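Local coordinates for protein trichothecene 3-O-acetyltransferase (Gibberella zeae, PDB 2RKV) that transfers an acetyl group from acetyl-coenzyme A to the C3 hydroxyl of trichothecene mycotoxins such as deoxynivalenol and T-2, as a BAHD-superfamily acyltransferase, at residues D8-L13 with G349-L354; V208-V213 with Y314-I319; G283-E288 with P371-M376; P297-S302 with S342-T347. All blocks are in the same frame, centred on the assembly; numbering follows the deposited sequence. Where two conformers were deposited one is given.

Interaction 1: D8-L13 with G349-L354; sequences DTLGQL and GLATYL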
loop_
_atom_site.group_PDB
_atom_site.type_symbol
_atom_site.label_atom_id
_atom_site.label_comp_id
_atom_site.label_asym_id
_atom_site.label_seq_id
_atom_site.Cartn_x
_atom_site.Cartn_y
_atom_site.Cartn_z
ATOM N N ASP A 8 -6.375 -13.090 -8.927
ATOM C CA ASP A 8 -7.481 -12.180 -9.212
ATOM C C ASP A 8 -7.265 -11.597 -10.598
ATOM O O ASP A 8 -6.128 -11.314 -10.985
ATOM C CB ASP A 8 -7.487 -11.026 -8.203
ATOM C CG ASP A 8 -7.841 -11.481 -6.807
ATOM O OD1 ASP A 8 -9.044 -11.673 -6.538
ATOM O OD2 ASP A 8 -6.915 -11.606 -5.979
ATOM N N THR A 9 -8.351 -11.407 -11.341
ATOM C CA THR A 9 -8.230 -10.764 -12.654
ATOM C C THR A 9 -7.571 -9.384 -12.536
ATOM O O THR A 9 -6.718 -9.025 -13.354
ATOM C CB THR A 9 -9.581 -10.728 -13.384
ATOM O OG1 THR A 9 -10.041 -12.080 -13.544
ATOM C CG2 THR A 9 -9.435 -10.077 -14.766
ATOM N N LEU A 10 -7.933 -8.643 -11.492
ATOM C CA LEU A 10 -7.330 -7.340 -11.220
ATOM C C LEU A 10 -5.834 -7.462 -10.932
ATOM O O LEU A 10 -5.069 -6.524 -11.200
ATOM C CB LEU A 10 -8.044 -6.651 -10.052
ATOM C CG LEU A 10 -9.513 -6.280 -10.274
ATOM C CD1 LEU A 10 -10.132 -5.818 -8.953
ATOM C CD2 LEU A 10 -9.632 -5.202 -11.346
ATOM N N GLY A 11 -5.422 -8.614 -10.401
ATOM C CA GLY A 11 -4.010 -8.878 -10.108
ATOM C C GLY A 11 -3.191 -9.251 -11.336
ATOM O O GLY A 11 -1.971 -9.456 -11.246
ATOM N N GLN A 12 -3.855 -9.368 -12.486
ATOM C CA GLN A 12 -3.143 -9.615 -13.729
ATOM C C GLN A 12 -2.650 -8.283 -14.330
ATOM O O GLN A 12 -2.024 -8.293 -15.381
ATOM C CB GLN A 12 -4.006 -10.399 -14.736
ATOM C CG GLN A 12 -4.717 -11.657 -14.179
ATOM C CD GLN A 12 -3.812 -12.893 -14.050
ATOM O OE1 GLN A 12 -2.673 -12.910 -14.518
ATOM N NE2 GLN A 12 -4.341 -13.940 -13.416
ATOM N N LEU A 13 -2.944 -7.155 -13.669
ATOM C CA LEU A 13 -2.397 -5.837 -14.062
ATOM C C LEU A 13 -0.870 -5.910 -14.109
ATOM O O LEU A 13 -0.239 -6.329 -13.125
ATOM C CB LEU A 13 -2.832 -4.729 -13.090
ATOM C CG LEU A 13 -4.263 -4.190 -13.193
ATOM C CD1 LEU A 13 -4.682 -3.455 -11.919
ATOM C CD2 LEU A 13 -4.404 -3.288 -14.408
ATOM N N GLY A 349 -16.196 -3.400 -14.410
ATOM C CA GLY A 349 -15.783 -2.962 -15.741
ATOM C C GLY A 349 -14.305 -3.182 -16.002
ATOM O O GLY A 349 -13.925 -3.762 -17.029
ATOM N N LEU A 350 -13.469 -2.737 -15.062
ATOM C CA LEU A 350 -12.025 -2.945 -15.165
ATOM C C LEU A 350 -11.683 -4.443 -15.255
ATOM O O LEU A 350 -10.926 -4.859 -16.142
ATOM C CB LEU A 350 -11.290 -2.285 -13.992
ATOM C CG LEU A 350 -9.773 -2.505 -13.963
ATOM C CD1 LEU A 350 -9.081 -1.984 -15.240
ATOM C CD2 LEU A 350 -9.164 -1.874 -12.745
ATOM N N ALA A 351 -12.262 -5.247 -14.363
ATOM C CA ALA A 351 -12.036 -6.696 -14.385
ATOM C C ALA A 351 -12.467 -7.306 -15.719
ATOM O O ALA A 351 -11.758 -8.130 -16.280
ATOM C CB ALA A 351 -12.730 -7.392 -13.209
ATOM N N THR A 352 -13.613 -6.863 -16.241
ATOM C CA THR A 352 -14.144 -7.392 -17.505
ATOM C C THR A 352 -13.241 -7.037 -18.687
ATOM O O THR A 352 -12.935 -7.896 -19.518
ATOM C CB THR A 352 -15.599 -6.922 -17.753
ATOM O OG1 THR A 352 -16.421 -7.364 -16.665
ATOM C CG2 THR A 352 -16.149 -7.531 -19.038
ATOM N N TYR A 353 -12.798 -5.781 -18.747
ATOM C CA TYR A 353 -11.876 -5.355 -19.795
ATOM C C TYR A 353 -10.593 -6.189 -19.773
ATOM O O TYR A 353 -10.115 -6.649 -20.817
ATOM C CB TYR A 353 -11.539 -3.870 -19.668
ATOM C CG TYR A 353 -10.692 -3.369 -20.812
ATOM C CD1 TYR A 353 -11.281 -2.944 -22.005
ATOM C CD2 TYR A 353 -9.299 -3.338 -20.714
ATOM C CE1 TYR A 353 -10.502 -2.486 -23.065
ATOM C CE2 TYR A 353 -8.510 -2.888 -21.777
ATOM C CZ TYR A 353 -9.123 -2.462 -22.944
ATOM O OH TYR A 353 -8.354 -2.007 -23.997
ATOM N N LEU A 354 -10.036 -6.372 -18.578
ATOM C CA LEU A 354 -8.846 -7.210 -18.420
ATOM C C LEU A 354 -9.130 -8.633 -18.893
ATOM O O LEU A 354 -8.372 -9.206 -19.677
ATOM C CB LEU A 354 -8.400 -7.206 -16.958
ATOM C CG LEU A 354 -7.675 -5.936 -16.517
ATOM C CD1 LEU A 354 -7.724 -5.820 -14.992
ATOM C CD2 LEU A 354 -6.224 -5.895 -17.026
#
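Leu-350 opens the contact on the helical side: its CD2 meets CD2 of Leu-10 at 3.6 Å, the two side chains crossing at a slant, and its CG lies against the same methyl. CG of Leu-350 stands anti to its backbone N (chi1 177°), which carries the isobutyl group off the helix onto the short 3-10 turn 10-12. The CA atoms come nearest at Leu-10 and Ala-351, 5.7 Å apart; CB of Ala-351 touches CD2 of Leu-10 at 4.2 Å, while the carbonyl O of Ala-351 lies 3.4 Å from CG2 of Thr-9. Leu-354, one turn on from Leu-350, buries the most surface. Its CB slides past CG2 of Thr-9 (3.8 Å), CD1 is 3.7 Å from Thr-9 O and near CA of Leu-10, and CD2 meets CD2 of Leu-13 at 4.1 Å, those two side chains crossing at about a right angle. Thr-9 thus turns its methyl to the helix while its hydroxyl, on another branch, is hydrogen-bonded to Tyr-198 OH. The seam is buried and largely apolar, with two backbone carbonyl oxygens against methyl groups. It seats the loop between strands 5-6 and 20-28 against helix 340-356, with Leu-13 also touching Val-363 in the loop that follows the helix and Gln-12 tied through OE1 to Ser-73 N of strand 72-76.

Interaction 2: V208-V213 with Y314-I319; sequences VDHQIV and YHNSTI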
loop_
_atom_site.group_PDB
_atom_site.type_symbol
_atom_site.label_atom_id
_atom_site.label_comp_id
_atom_site.label_asym_id
_atom_site.label_seq_id
_atom_site.Cartn_x
_atom_site.Cartn_y
_atom_site.Cartn_z
ATOM N N VAL A 208 -13.601 2.240 -17.227
ATOM C CA VAL A 208 -12.141 2.178 -17.343
ATOM C C VAL A 208 -11.501 3.520 -17.732
ATOM O O VAL A 208 -10.344 3.575 -18.179
ATOM C CB VAL A 208 -11.718 1.047 -18.291
ATOM C CG2 VAL A 208 -12.071 -0.322 -17.791
ATOM N N ASP A 209 -12.247 4.609 -17.542
ATOM C CA ASP A 209 -11.687 5.943 -17.721
ATOM C C ASP A 209 -10.417 6.038 -16.870
ATOM O O ASP A 209 -10.394 5.549 -15.733
ATOM C CB ASP A 209 -12.680 7.014 -17.245
ATOM C CG ASP A 209 -13.768 7.338 -18.277
ATOM O OD1 ASP A 209 -13.754 6.810 -19.411
ATOM O OD2 ASP A 209 -14.650 8.156 -17.930
ATOM N N HIS A 210 -9.366 6.657 -17.416
ATOM C CA HIS A 210 -8.095 6.883 -16.702
ATOM C C HIS A 210 -7.294 5.606 -16.441
ATOM O O HIS A 210 -6.311 5.638 -15.693
ATOM C CB HIS A 210 -8.306 7.617 -15.370
ATOM C CG HIS A 210 -9.278 8.750 -15.450
ATOM N ND1 HIS A 210 -9.018 9.898 -16.166
ATOM C CD2 HIS A 210 -10.508 8.912 -14.908
ATOM C CE1 HIS A 210 -10.047 10.719 -16.061
ATOM N NE2 HIS A 210 -10.963 10.147 -15.303
ATOM N N GLN A 211 -7.697 4.495 -17.061
ATOM C CA GLN A 211 -7.040 3.207 -16.776
ATOM C C GLN A 211 -6.459 2.487 -17.990
ATOM O O GLN A 211 -5.859 1.419 -17.859
ATOM C CB GLN A 211 -7.977 2.288 -15.993
ATOM C CG GLN A 211 -8.369 2.894 -14.646
ATOM C CD GLN A 211 -9.292 2.013 -13.840
ATOM O OE1 GLN A 211 -10.169 1.344 -14.386
ATOM N NE2 GLN A 211 -9.106 2.022 -12.518
ATOM N N ILE A 212 -6.635 3.073 -19.172
ATOM C CA ILE A 212 -6.057 2.513 -20.381
ATOM C C ILE A 212 -5.131 3.554 -21.002
ATOM O O ILE A 212 -5.553 4.675 -21.305
ATOM C CB ILE A 212 -7.139 2.049 -21.383
ATOM C CG1 ILE A 212 -8.080 1.034 -20.721
ATOM C CG2 ILE A 212 -6.480 1.424 -22.627
ATOM C CD1 ILE A 212 -9.329 0.737 -21.522
ATOM N N VAL A 213 -3.865 3.181 -21.160
ATOM C CA VAL A 213 -2.856 4.061 -21.748
ATOM C C VAL A 213 -3.208 4.301 -23.218
ATOM O O VAL A 213 -3.585 3.369 -23.937
ATOM C CB VAL A 213 -1.427 3.458 -21.596
ATOM C CG1 VAL A 213 -0.400 4.254 -22.398
ATOM C CG2 VAL A 213 -1.019 3.401 -20.128
ATOM N N TYR A 314 -10.738 8.591 -9.291
ATOM C CA TYR A 314 -9.999 9.626 -10.014
ATOM C C TYR A 314 -10.736 10.942 -9.902
ATOM O O TYR A 314 -11.964 10.982 -10.010
ATOM C CB TYR A 314 -9.820 9.248 -11.492
ATOM C CG TYR A 314 -9.118 7.914 -11.649
ATOM C CD1 TYR A 314 -9.849 6.740 -11.815
ATOM C CD2 TYR A 314 -7.724 7.827 -11.580
ATOM C CE1 TYR A 314 -9.210 5.500 -11.914
ATOM C CE2 TYR A 314 -7.078 6.597 -11.688
ATOM C CZ TYR A 314 -7.823 5.444 -11.845
ATOM O OH TYR A 314 -7.182 4.227 -11.953
ATOM N N HIS A 315 -9.971 12.005 -9.695
ATOM C CA HIS A 315 -10.524 13.331 -9.425
ATOM C C HIS A 315 -9.708 14.346 -10.204
ATOM O O HIS A 315 -8.524 14.533 -9.942
ATOM C CB HIS A 315 -10.496 13.610 -7.920
ATOM C CG HIS A 315 -11.091 12.504 -7.103
ATOM N ND1 HIS A 315 -10.379 11.378 -6.740
ATOM C CD2 HIS A 315 -12.342 12.331 -6.619
ATOM C CE1 HIS A 315 -11.164 10.571 -6.044
ATOM N NE2 HIS A 315 -12.362 11.120 -5.964
ATOM N N ASN A 316 -10.349 14.971 -11.188
ATOM C CA ASN A 316 -9.662 15.879 -12.099
ATOM C C ASN A 316 -10.098 17.319 -11.893
ATOM O O ASN A 316 -11.293 17.616 -11.804
ATOM C CB ASN A 316 -9.875 15.438 -13.546
ATOM C CG ASN A 316 -9.155 14.144 -13.857
ATOM O OD1 ASN A 316 -7.976 14.151 -14.188
ATOM N ND2 ASN A 316 -9.857 13.026 -13.726
ATOM N N SER A 317 -9.114 18.204 -11.800
ATOM C CA SER A 317 -9.356 19.631 -11.591
ATOM C C SER A 317 -8.149 20.392 -12.133
ATOM O O SER A 317 -7.455 19.893 -13.029
ATOM C CB SER A 317 -9.592 19.917 -10.098
ATOM O OG SER A 317 -10.002 21.264 -9.857
ATOM N N THR A 318 -7.918 21.602 -11.623
ATOM C CA THR A 318 -6.702 22.347 -11.945
ATOM C C THR A 318 -5.966 22.718 -10.669
ATOM O O THR A 318 -6.571 22.849 -9.601
ATOM C CB THR A 318 -6.980 23.636 -12.773
ATOM O OG1 THR A 318 -7.779 24.544 -12.002
ATOM C CG2 THR A 318 -7.681 23.309 -14.104
ATOM N N ILE A 319 -4.656 22.886 -10.789
ATOM C CA ILE A 319 -3.802 23.269 -9.666
ATOM C C ILE A 319 -4.350 24.489 -8.907
ATOM O O ILE A 319 -4.448 24.471 -7.688
ATOM C CB ILE A 319 -2.351 23.486 -10.166
ATOM C CG1 ILE A 319 -1.774 22.145 -10.652
ATOM C CG2 ILE A 319 -1.479 24.140 -9.104
ATOM C CD1 ILE A 319 -1.362 21.197 -9.537
#
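Tyr-314 holds its ring anti to its own carbonyl carbon (chi1 -57°), which, with the course of the turn 208-211, brings the phenol under CB of His-210. That CB lies over the ring centre, 3.8 Å from the centroid and nearly on the ring normal, a CH-pi contact. The chi1 of His-210 (-43°) sends the imidazole past the tyrosine in the opposite direction, so that CD2 rests on CB of Tyr-314 at 3.5 Å and CE1 approaches ND2 of Asn-316 at 3.3 Å. The rings themselves meet obliquely, with centroids 5.1 Å apart. The extended side chain of Gln-211 crosses the phenol at about a right angle: NE2 donates to Tyr-314 OH (3.0 Å, N-H...O angle 155°) from the ring edge, and the hydroxyl lies close to the amide plane. This hydroxyl is also hydrogen-bonded to Leu-365 O, and Gln-211 NE2 to Asn-311 OD1, so both polar ends have a second partner that should limit their rotation. His-210 ND1 is hydrogen-bonded to Asp-368 OD2. The turn is of type II, closed by Gln-211 N to Val-208 O. It lies against strand 310-318, an outermost strand of the mixed sheet, at Tyr-314 and Asn-316, between Glu-288 on neighbouring strand 286-294 and helix 340-356, whose Leu-350 packs on Gln-211 and Arg-346 on Tyr-314.

Interaction 3: G283-E288 with P371-M376; sequences GSAPTE and PSTSVM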
loop_
_atom_site.group_PDB
_atom_site.type_symbol
_atom_site.label_atom_id
_atom_site.label_comp_id
_atom_site.label_asym_id
_atom_site.label_seq_id
_atom_site.Cartn_x
_atom_site.Cartn_y
_atom_site.Cartn_z
ATOM N N GLY A 283 -1.634 27.979 -12.593
ATOM C CA GLY A 283 -2.858 27.500 -11.947
ATOM C C GLY A 283 -3.814 26.762 -12.867
ATOM O O GLY A 283 -4.655 25.987 -12.407
ATOM N N SER A 284 -3.694 26.998 -14.174
ATOM C CA SER A 284 -4.563 26.353 -15.151
ATOM C C SER A 284 -4.143 24.910 -15.459
ATOM O O SER A 284 -4.876 24.177 -16.115
ATOM C CB SER A 284 -4.632 27.175 -16.445
ATOM O OG SER A 284 -3.374 27.187 -17.093
ATOM N N ALA A 285 -2.963 24.517 -14.987
ATOM C CA ALA A 285 -2.453 23.162 -15.199
ATOM C C ALA A 285 -3.422 22.133 -14.610
ATOM O O ALA A 285 -3.834 22.272 -13.451
ATOM C CB ALA A 285 -1.082 23.008 -14.577
ATOM N N PRO A 286 -3.801 21.115 -15.407
ATOM C CA PRO A 286 -4.648 20.037 -14.881
ATOM C C PRO A 286 -3.956 19.297 -13.744
ATOM O O PRO A 286 -2.722 19.211 -13.713
ATOM C CB PRO A 286 -4.834 19.109 -16.087
ATOM C CG PRO A 286 -4.567 19.998 -17.290
ATOM C CD PRO A 286 -3.491 20.920 -16.835
ATOM N N THR A 287 -4.759 18.808 -12.802
ATOM C CA THR A 287 -4.259 17.959 -11.723
ATOM C C THR A 287 -5.241 16.826 -11.477
ATOM O O THR A 287 -6.458 17.042 -11.408
ATOM C CB THR A 287 -3.955 18.739 -10.410
ATOM O OG1 THR A 287 -3.504 17.825 -9.395
ATOM C CG2 THR A 287 -5.170 19.498 -9.886
ATOM N N GLU A 288 -4.703 15.612 -11.361
ATOM C CA GLU A 288 -5.529 14.443 -11.085
ATOM C C GLU A 288 -5.112 13.796 -9.771
ATOM O O GLU A 288 -3.934 13.523 -9.562
ATOM C CB GLU A 288 -5.434 13.428 -12.219
ATOM C CG GLU A 288 -6.423 12.265 -12.081
ATOM C CD GLU A 288 -6.304 11.270 -13.212
ATOM O OE1 GLU A 288 -5.181 10.779 -13.453
ATOM O OE2 GLU A 288 -7.333 10.964 -13.852
ATOM N N PRO A 371 3.073 12.731 -13.333
ATOM C CA PRO A 371 3.805 12.816 -12.059
ATOM C C PRO A 371 4.096 14.241 -11.580
ATOM O O PRO A 371 4.254 14.468 -10.379
ATOM C CB PRO A 371 5.111 12.063 -12.336
ATOM C CG PRO A 371 5.208 11.957 -13.842
ATOM C CD PRO A 371 3.802 11.943 -14.346
ATOM N N SER A 372 4.169 15.193 -12.509
ATOM C CA SER A 372 4.424 16.581 -12.148
ATOM C C SER A 372 3.265 17.218 -11.377
ATOM O O SER A 372 3.489 18.040 -10.487
ATOM C CB SER A 372 4.745 17.407 -13.397
ATOM O OG SER A 372 4.826 18.789 -13.083
ATOM N N THR A 373 2.037 16.825 -11.708
ATOM C CA THR A 373 0.848 17.505 -11.186
ATOM C C THR A 373 -0.146 16.608 -10.452
ATOM O O THR A 373 -1.088 17.113 -9.837
ATOM C CB THR A 373 0.064 18.191 -12.320
ATOM O OG1 THR A 373 -0.212 17.239 -13.351
ATOM C CG2 THR A 373 0.859 19.358 -12.904
ATOM N N SER A 374 0.061 15.295 -10.529
ATOM C CA SER A 374 -0.855 14.332 -9.923
ATOM C C SER A 374 -0.568 14.088 -8.441
ATOM O O SER A 374 0.428 14.556 -7.886
ATOM C CB SER A 374 -0.824 12.992 -10.676
ATOM O OG SER A 374 -1.320 13.124 -12.008
ATOM N N VAL A 375 -1.483 13.364 -7.803
ATOM C CA VAL A 375 -1.228 12.743 -6.508
ATOM C C VAL A 375 -1.703 11.309 -6.651
ATOM O O VAL A 375 -2.818 11.077 -7.097
ATOM C CB VAL A 375 -1.997 13.434 -5.363
ATOM C CG1 VAL A 375 -1.909 12.598 -4.072
ATOM C CG2 VAL A 375 -1.475 14.848 -5.133
ATOM N N MET A 376 -0.846 10.349 -6.306
ATOM C CA MET A 376 -1.240 8.939 -6.328
ATOM C C MET A 376 -1.105 8.420 -4.904
ATOM O O MET A 376 0.005 8.155 -4.448
ATOM C CB MET A 376 -0.353 8.136 -7.285
ATOM C CG MET A 376 -0.311 8.688 -8.720
ATOM S SD MET A 376 0.994 7.979 -9.749
ATOM C CE MET A 376 2.469 8.616 -8.941
HETATM O O HOH W 1 -0.957 18.940 -15.722
HETATM O O HOH W 2 -2.286 15.377 -12.926
#
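Thr-287 and Thr-373 make the shortest link: OG1 of Thr-287 donates to the carbonyl O of Thr-373 at 2.6 Å, approaching with a C=O...O angle of 157° and tilted 22° from the carbonyl plane. That hydroxyl is anti to its backbone N (chi1 178°), and as an acceptor it is available to Trp-270 NE1, with which it is also hydrogen-bonded. One residue on from Thr-287, Glu-288 O accepts from Val-375 N at 3.0 Å, which starts the parallel pairing of strands 286-294 and 375-379. CA of Ser-374 adds a CA-H...O contact to this same oxygen, at 3.2 Å. Where strand 375-379 has not yet begun, two waters bridge the segments. One donates to Pro-286 O (2.7 Å) and is hydrogen-bonded to Thr-373 OG1. The other accepts from Glu-288 N (2.9 Å), donates to Ser-374 OG (2.6 Å) and is hydrogen-bonded to Thr-373 OG1 at 2.8 Å. Thr-373 OG1 is therefore shared by both waters, while Ser-374 OG has a further hydrogen bond to Asp-370 O. The carboxylate of Glu-288 leaves this seam and bonds through OE2 to Asn-316 ND2. Beyond the reach of direct strand pairing, backbone groups are thus satisfied by two waters and the Thr-287 hydroxyl, so bound water is part of the polar bonding at this junction.

Interaction 4: P297-S302 with S342-T347; sequences PAMGVS and SMRQRT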
loop_
_atom_site.group_PDB
_atom_site.type_symbol
_atom_site.label_atom_id
_atom_site.label_comp_id
_atom_site.label_asym_id
_atom_site.label_seq_id
_atom_site.Cartn_x
_atom_site.Cartn_y
_atom_site.Cartn_z
ATOM N N PRO A 297 -15.645 -4.211 0.197
ATOM C CA PRO A 297 -17.005 -3.862 0.656
ATOM C C PRO A 297 -18.029 -3.732 -0.483
ATOM O O PRO A 297 -19.113 -4.315 -0.398
ATOM C CB PRO A 297 -16.799 -2.534 1.387
ATOM C CG PRO A 297 -15.356 -2.562 1.816
ATOM C CD PRO A 297 -14.654 -3.220 0.661
ATOM N N ALA A 298 -17.675 -3.023 -1.554
ATOM C CA ALA A 298 -18.575 -2.871 -2.702
ATOM C C ALA A 298 -18.909 -4.215 -3.351
ATOM O O ALA A 298 -20.004 -4.394 -3.888
ATOM C CB ALA A 298 -17.984 -1.907 -3.734
ATOM N N MET A 299 -17.966 -5.157 -3.288
ATOM C CA MET A 299 -18.139 -6.465 -3.914
ATOM C C MET A 299 -18.797 -7.489 -2.978
ATOM O O MET A 299 -19.087 -8.615 -3.392
ATOM C CB MET A 299 -16.783 -6.978 -4.419
ATOM C CG MET A 299 -16.842 -7.795 -5.706
ATOM S SD MET A 299 -17.500 -6.923 -7.162
ATOM C CE MET A 299 -16.758 -5.315 -7.044
ATOM N N GLY A 300 -19.018 -7.094 -1.726
ATOM C CA GLY A 300 -19.580 -7.984 -0.708
ATOM C C GLY A 300 -18.614 -9.077 -0.274
ATOM O O GLY A 300 -19.034 -10.180 0.103
ATOM N N VAL A 301 -17.320 -8.770 -0.322
ATOM C CA VAL A 301 -16.274 -9.739 0.007
ATOM C C VAL A 301 -15.725 -9.474 1.415
ATOM O O VAL A 301 -15.606 -8.324 1.840
ATOM C CB VAL A 301 -15.141 -9.711 -1.062
ATOM C CG1 VAL A 301 -13.941 -10.574 -0.652
ATOM C CG2 VAL A 301 -15.678 -10.166 -2.424
ATOM N N SER A 302 -15.401 -10.553 2.127
ATOM C CA SER A 302 -14.857 -10.481 3.483
ATOM C C SER A 302 -13.587 -9.636 3.555
ATOM O O SER A 302 -12.742 -9.705 2.668
ATOM C CB SER A 302 -14.542 -11.896 3.969
ATOM O OG SER A 302 -13.787 -11.876 5.159
ATOM N N SER A 342 -21.305 2.543 -7.448
ATOM C CA SER A 342 -20.344 3.074 -8.417
ATOM C C SER A 342 -19.028 2.308 -8.374
ATOM O O SER A 342 -18.484 1.936 -9.406
ATOM C CB SER A 342 -20.083 4.561 -8.180
ATOM O OG SER A 342 -19.006 5.013 -8.988
ATOM N N MET A 343 -18.518 2.070 -7.169
ATOM C CA MET A 343 -17.286 1.301 -7.016
ATOM C C MET A 343 -17.435 -0.106 -7.592
ATOM O O MET A 343 -16.528 -0.609 -8.263
ATOM C CB MET A 343 -16.862 1.252 -5.552
ATOM C CG MET A 343 -15.938 2.382 -5.144
ATOM S SD MET A 343 -14.303 2.295 -5.942
ATOM C CE MET A 343 -13.877 0.576 -5.756
ATOM N N ARG A 344 -18.582 -0.729 -7.346
ATOM C CA ARG A 344 -18.832 -2.070 -7.858
ATOM C C ARG A 344 -18.880 -2.086 -9.385
ATOM O O ARG A 344 -18.207 -2.905 -10.012
ATOM C CB ARG A 344 -20.109 -2.673 -7.264
ATOM C CG ARG A 344 -20.327 -4.122 -7.675
ATOM C CD ARG A 344 -21.533 -4.735 -6.991
ATOM N NE ARG A 344 -21.726 -6.119 -7.418
ATOM C CZ ARG A 344 -22.602 -6.514 -8.337
ATOM N NH1 ARG A 344 -23.401 -5.635 -8.935
ATOM N NH2 ARG A 344 -22.687 -7.799 -8.652
ATOM N N GLN A 345 -19.648 -1.171 -9.985
ATOM C CA GLN A 345 -19.768 -1.128 -11.447
ATOM C C GLN A 345 -18.409 -0.877 -12.109
ATOM O O GLN A 345 -18.039 -1.551 -13.073
ATOM C CB GLN A 345 -20.815 -0.081 -11.884
ATOM C CG GLN A 345 -20.958 0.127 -13.404
ATOM C CD GLN A 345 -21.517 -1.082 -14.158
ATOM O OE1 GLN A 345 -21.269 -1.242 -15.358
ATOM N NE2 GLN A 345 -22.281 -1.922 -13.470
ATOM N N ARG A 346 -17.657 0.079 -11.564
ATOM C CA ARG A 346 -16.369 0.445 -12.134
ATOM C C ARG A 346 -15.392 -0.719 -12.046
ATOM O O ARG A 346 -14.717 -1.049 -13.023
ATOM C CB ARG A 346 -15.810 1.689 -11.441
ATOM C CG ARG A 346 -16.611 2.969 -11.769
ATOM C CD ARG A 346 -16.040 4.213 -11.098
ATOM N NE ARG A 346 -14.651 4.422 -11.490
ATOM C CZ ARG A 346 -13.616 4.306 -10.668
ATOM N NH1 ARG A 346 -13.809 4.021 -9.376
ATOM N NH2 ARG A 346 -12.387 4.485 -11.131
ATOM N N THR A 347 -15.355 -1.358 -10.882
ATOM C CA THR A 347 -14.436 -2.465 -10.636
ATOM C C THR A 347 -14.789 -3.661 -11.521
ATOM O O THR A 347 -13.901 -4.328 -12.065
ATOM C CB THR A 347 -14.419 -2.831 -9.132
ATOM O OG1 THR A 347 -14.018 -1.678 -8.380
ATOM C CG2 THR A 347 -13.439 -3.973 -8.851
#
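Ala-298, on the short, weakly bonded helix 296-299, brings its backbone to within 5.2 Å of Arg-344 on helix 340-356 (CA to CA), and the short helix then ends at Gly-300 in a Schellman motif with positive phi. CB of Ala-298 points into the long helix, touching CB of Met-343 at 3.8 Å and, as closely, the backbone N of Arg-344. The stem of the arginine runs beside the end of the short helix, CB and CG of Arg-344 each lying 3.8 Å from the carbonyl O of Ala-298. Met-299 crosses that stem at about a right angle. Bends at chi2 (61°) and chi3 (42°) fold its thioether back, so that CE reaches CG of Arg-344 at 3.8 Å and CB of Thr-347 at 4.0 Å, a methyl set in the angle between successive turns of the helix. Thr-347 is itself held to its helix: OG1 donates to Met-343 O at 2.7 Å, and Thr-347 N reaches the same oxygen from the opposite face of the carbonyl plane. Its OG1 is also hydrogen-bonded to Asn-311 ND2. The two helices thus meet mostly through methyl and methylene groups, the arginine's aliphatic stem serving as an apolar surface with the carbonyl O of Ala-298 as the polar atom beside it, while the threonine hydroxyl is turned to bonds within its own helix and with strand 310-318.

Helix 340-356 unites interactions 1 and 4, whose centres are about 13 Å apart: CD1 of Leu-10 packs on CG2 of Thr-347 at 3.8 Å. Interaction 2 leans on the same helix, CZ of Tyr-353 meeting CD1 of Ile-212 at 3.5 Å, and joins interaction 3 through neighbouring strands 310-318 and 286-294, with Ser-317 O and Thr-287 N 2.9 Å apart. Interactions 1 and 3 do not touch. Each of the four has a side chain within about 6 to 9 Å of the bound T-2 toxin: Leu-13 comes to about 6 Å, Tyr-314 to about 7 Å, and Met-343 and Val-375 to about 9 Å, while Met-343 is about 7 Å from coenzyme A.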